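Long-range contact in toxin-like protein (Paenibacillus larvae subsp. larvae BRL-230010, PDB 5DZQ), which probably transfers ADP-ribose from NAD+ to a target protein, as a C3-like mono-ADP-ribosyltransferase toxin: residues 187-195 against 204-212. Residues are numbered along the deposited sequence; the frame is centred on the assembly and turned at random.
Sequences TKYKIDKMY and TIKIEATVQ
The ring of Y195 lies against K206, whose methylene CG sits over one ring face, 4.0 Å from the centroid; lysine suits the place, its methylenes apolar and its end charged. With CG of Y195 held between backbone N and carbonyl carbon (chi1 54°), the ring leans across the neighbouring strand, and Y195 OH reaches E208 OE2 at 2.6 Å, from above the carboxylate plane. K206 NZ salt-bridges the same oxygen on its anti lone pair at 3.0 Å.

On the opposite face of this antiparallel hairpin, central in the five-stranded mixed sheet of the transferase, the bumps are apolar. The small methyl of A209 lets the Y189 ring pass close, CD2 3.7 Å from A209 CB. I207 CG2 meets both branches of I191, while I207 CG1 lies beside M194 CG; helix 118-128 covers I191 and M194.

Between the I191-A209 and M194-I207 pairs, a classic beta bulge lets E208 O accept from D192 N (2.7 Å) and K193 N (3.2 Å). D192, the extra residue, has its CB toward the partner strand; its OD2 takes T210 OG1 on the syn lone pair at 2.5 Å and also bonds a glycerol, probably from the crystallisation liquor. Two donors on E208 OE2 probably stabilise its negative charge.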
loop_
_atom_site.group_PDB
_atom_site.type_symbol
_atom_site.label_atom_id
_atom_site.label_comp_id
_atom_site.label_asym_id
_atom_site.label_seq_id
_atom_site.Cartn_x
_atom_site.Cartn_y
_atom_site.Cartn_z
ATOM N N THR B 187 5.800 -7.300 16.807
ATOM C CA THR B 187 5.533 -6.328 17.865
ATOM C C THR B 187 4.254 -6.711 18.593
ATOM O O THR B 187 3.268 -7.094 17.965
ATOM C CB THR B 187 5.420 -4.902 17.315
ATOM O OG1 THR B 187 6.734 -4.414 17.023
ATOM C CG2 THR B 187 4.778 -3.969 18.330
ATOM N N LYS B 188 4.294 -6.649 19.919
ATOM C CA LYS B 188 3.132 -6.969 20.736
ATOM C C LYS B 188 2.575 -5.672 21.261
ATOM O O LYS B 188 3.327 -4.813 21.711
ATOM C CB LYS B 188 3.499 -7.916 21.889
ATOM C CG LYS B 188 3.843 -9.343 21.426
ATOM C CD LYS B 188 3.797 -10.345 22.562
ATOM C CE LYS B 188 3.943 -11.780 22.032
ATOM N NZ LYS B 188 3.608 -12.803 23.073
ATOM N N TYR B 189 1.259 -5.515 21.182
ATOM C CA TYR B 189 0.632 -4.304 21.662
ATOM C C TYR B 189 -0.678 -4.631 22.364
ATOM O O TYR B 189 -1.417 -5.530 21.950
ATOM C CB TYR B 189 0.410 -3.312 20.509
ATOM C CG TYR B 189 -0.449 -3.838 19.386
ATOM C CD1 TYR B 189 0.107 -4.569 18.343
ATOM C CD2 TYR B 189 -1.816 -3.589 19.356
ATOM C CE1 TYR B 189 -0.679 -5.053 17.307
ATOM C CE2 TYR B 189 -2.607 -4.064 18.326
ATOM C CZ TYR B 189 -2.032 -4.793 17.303
ATOM O OH TYR B 189 -2.813 -5.270 16.283
ATOM N N LYS B 190 -0.941 -3.914 23.451
ATOM C CA LYS B 190 -2.169 -4.108 24.199
ATOM C C LYS B 190 -3.211 -3.103 23.749
ATOM O O LYS B 190 -2.967 -1.895 23.742
ATOM C CB LYS B 190 -1.919 -3.979 25.699
ATOM C CG LYS B 190 -3.180 -4.079 26.540
ATOM C CD LYS B 190 -2.882 -3.712 27.979
ATOM C CE LYS B 190 -4.120 -3.815 28.840
ATOM N NZ LYS B 190 -4.579 -5.223 28.926
ATOM N N ILE B 191 -4.381 -3.597 23.374
ATOM C CA ILE B 191 -5.446 -2.706 22.962
ATOM C C ILE B 191 -6.083 -2.129 24.219
ATOM O O ILE B 191 -6.736 -2.843 24.984
ATOM C CB ILE B 191 -6.470 -3.434 22.085
ATOM C CG1 ILE B 191 -5.802 -3.806 20.757
ATOM C CG2 ILE B 191 -7.705 -2.575 21.858
ATOM C CD1 ILE B 191 -6.688 -4.554 19.802
ATOM N N ASP B 192 -5.842 -0.840 24.451
ATOM C CA ASP B 192 -6.277 -0.183 25.683
ATOM C C ASP B 192 -7.741 0.218 25.596
ATOM O O ASP B 192 -8.489 0.095 26.560
ATOM C CB ASP B 192 -5.422 1.060 25.971
ATOM C CG ASP B 192 -3.961 0.729 26.270
ATOM O OD1 ASP B 192 -3.690 -0.141 27.124
ATOM O OD2 ASP B 192 -3.075 1.364 25.658
ATOM N N LYS B 193 -8.149 0.701 24.430
ATOM C CA LYS B 193 -9.502 1.208 24.254
ATOM C C LYS B 193 -9.913 1.079 22.802
ATOM O O LYS B 193 -9.077 1.133 21.903
ATOM C CB LYS B 193 -9.586 2.665 24.709
ATOM C CG LYS B 193 -10.978 3.149 25.069
ATOM C CD LYS B 193 -10.914 4.563 25.625
ATOM C CE LYS B 193 -12.243 5.009 26.221
ATOM N NZ LYS B 193 -12.141 6.375 26.827
ATOM N N MET B 194 -11.202 0.910 22.567
ATOM C CA MET B 194 -11.705 0.758 21.211
ATOM C C MET B 194 -13.073 1.418 21.097
ATOM O O MET B 194 -13.959 1.137 21.904
ATOM C CB MET B 194 -11.775 -0.730 20.854
ATOM C CG MET B 194 -11.807 -1.038 19.393
ATOM S SD MET B 194 -11.464 -2.798 19.118
ATOM C CE MET B 194 -11.900 -2.927 17.392
ATOM N N TYR B 195 -13.250 2.311 20.126
ATOM C CA TYR B 195 -14.536 2.995 19.992
ATOM C C TYR B 195 -14.768 3.551 18.606
ATOM O O TYR B 195 -13.866 3.588 17.768
ATOM C CB TYR B 195 -14.670 4.138 21.020
ATOM C CG TYR B 195 -13.535 5.152 21.008
ATOM C CD1 TYR B 195 -12.374 4.923 21.741
ATOM C CD2 TYR B 195 -13.631 6.336 20.292
ATOM C CE1 TYR B 195 -11.341 5.839 21.752
ATOM C CE2 TYR B 195 -12.595 7.266 20.292
ATOM C CZ TYR B 195 -11.456 7.008 21.029
ATOM O OH TYR B 195 -10.417 7.905 21.038
ATOM N N THR B 204 -15.430 6.228 11.992
ATOM C CA THR B 204 -14.098 5.647 12.054
ATOM C C THR B 204 -13.981 4.700 13.248
ATOM O O THR B 204 -14.387 5.035 14.362
ATOM C CB THR B 204 -13.004 6.762 12.163
ATOM O OG1 THR B 204 -13.115 7.667 11.054
ATOM C CG2 THR B 204 -11.602 6.154 12.196
ATOM N N ILE B 205 -13.432 3.515 13.020
ATOM C CA ILE B 205 -13.175 2.613 14.124
ATOM C C ILE B 205 -11.830 2.996 14.692
ATOM O O ILE B 205 -10.821 2.958 13.987
ATOM C CB ILE B 205 -13.198 1.138 13.680
ATOM C CG1 ILE B 205 -14.634 0.731 13.334
ATOM C CG2 ILE B 205 -12.642 0.242 14.770
ATOM C CD1 ILE B 205 -14.739 -0.565 12.547
ATOM N N LYS B 206 -11.827 3.406 15.958
ATOM C CA LYS B 206 -10.628 3.914 16.614
ATOM C C LYS B 206 -10.059 2.864 17.555
ATOM O O LYS B 206 -10.774 2.314 18.388
ATOM C CB LYS B 206 -10.943 5.212 17.378
ATOM C CG LYS B 206 -9.767 5.823 18.171
ATOM C CD LYS B 206 -8.566 6.110 17.274
ATOM C CE LYS B 206 -7.948 7.468 17.559
ATOM N NZ LYS B 206 -7.343 7.601 18.905
ATOM N N ILE B 207 -8.774 2.565 17.396
ATOM C CA ILE B 207 -8.078 1.643 18.282
ATOM C C ILE B 207 -6.946 2.374 18.984
ATOM O O ILE B 207 -6.098 2.970 18.336
ATOM C CB ILE B 207 -7.507 0.417 17.517
ATOM C CG1 ILE B 207 -8.644 -0.347 16.834
ATOM C CG2 ILE B 207 -6.724 -0.493 18.488
ATOM C CD1 ILE B 207 -8.184 -1.387 15.821
ATOM N N GLU B 208 -6.938 2.341 20.310
ATOM C CA GLU B 208 -5.847 2.935 21.068
ATOM C C GLU B 208 -5.052 1.824 21.756
ATOM O O GLU B 208 -5.616 1.012 22.494
ATOM C CB GLU B 208 -6.391 3.956 22.077
ATOM C CG GLU B 208 -7.213 5.038 21.378
ATOM C CD GLU B 208 -7.651 6.153 22.308
ATOM O OE1 GLU B 208 -7.653 5.938 23.536
ATOM O OE2 GLU B 208 -7.994 7.242 21.799
ATOM N N ALA B 209 -3.744 1.778 21.500
ATOM C CA ALA B 209 -2.931 0.653 21.952
ATOM C C ALA B 209 -1.577 1.086 22.500
ATOM O O ALA B 209 -1.082 2.174 22.193
ATOM C CB ALA B 209 -2.735 -0.345 20.816
ATOM N N THR B 210 -0.985 0.222 23.315
ATOM C CA THR B 210 0.340 0.469 23.874
ATOM C C THR B 210 1.296 -0.662 23.513
ATOM O O THR B 210 1.007 -1.820 23.769
ATOM C CB THR B 210 0.285 0.615 25.402
ATOM O OG1 THR B 210 -0.577 1.707 25.740
ATOM C CG2 THR B 210 1.673 0.887 25.957
ATOM N N VAL B 211 2.425 -0.317 22.898
ATOM C CA VAL B 211 3.426 -1.301 22.517
ATOM C C VAL B 211 4.066 -1.890 23.771
ATOM O O VAL B 211 4.375 -1.165 24.715
ATOM C CB VAL B 211 4.514 -0.682 21.606
ATOM C CG1 VAL B 211 5.685 -1.636 21.418
ATOM C CG2 VAL B 211 3.916 -0.295 20.236
ATOM N N GLN B 212 4.226 -3.207 23.789
ATOM C CA GLN B 212 4.938 -3.872 24.877
ATOM C C GLN B 212 6.412 -4.041 24.496
ATOM O O GLN B 212 7.306 -3.689 25.271
ATOM C CB GLN B 212 4.312 -5.231 25.186
ATOM C CG GLN B 212 2.797 -5.255 25.171
ATOM C CD GLN B 212 2.180 -4.518 26.346
ATOM O OE1 GLN B 212 2.122 -5.039 27.457
ATOM N NE2 GLN B 212 1.705 -3.305 26.101
#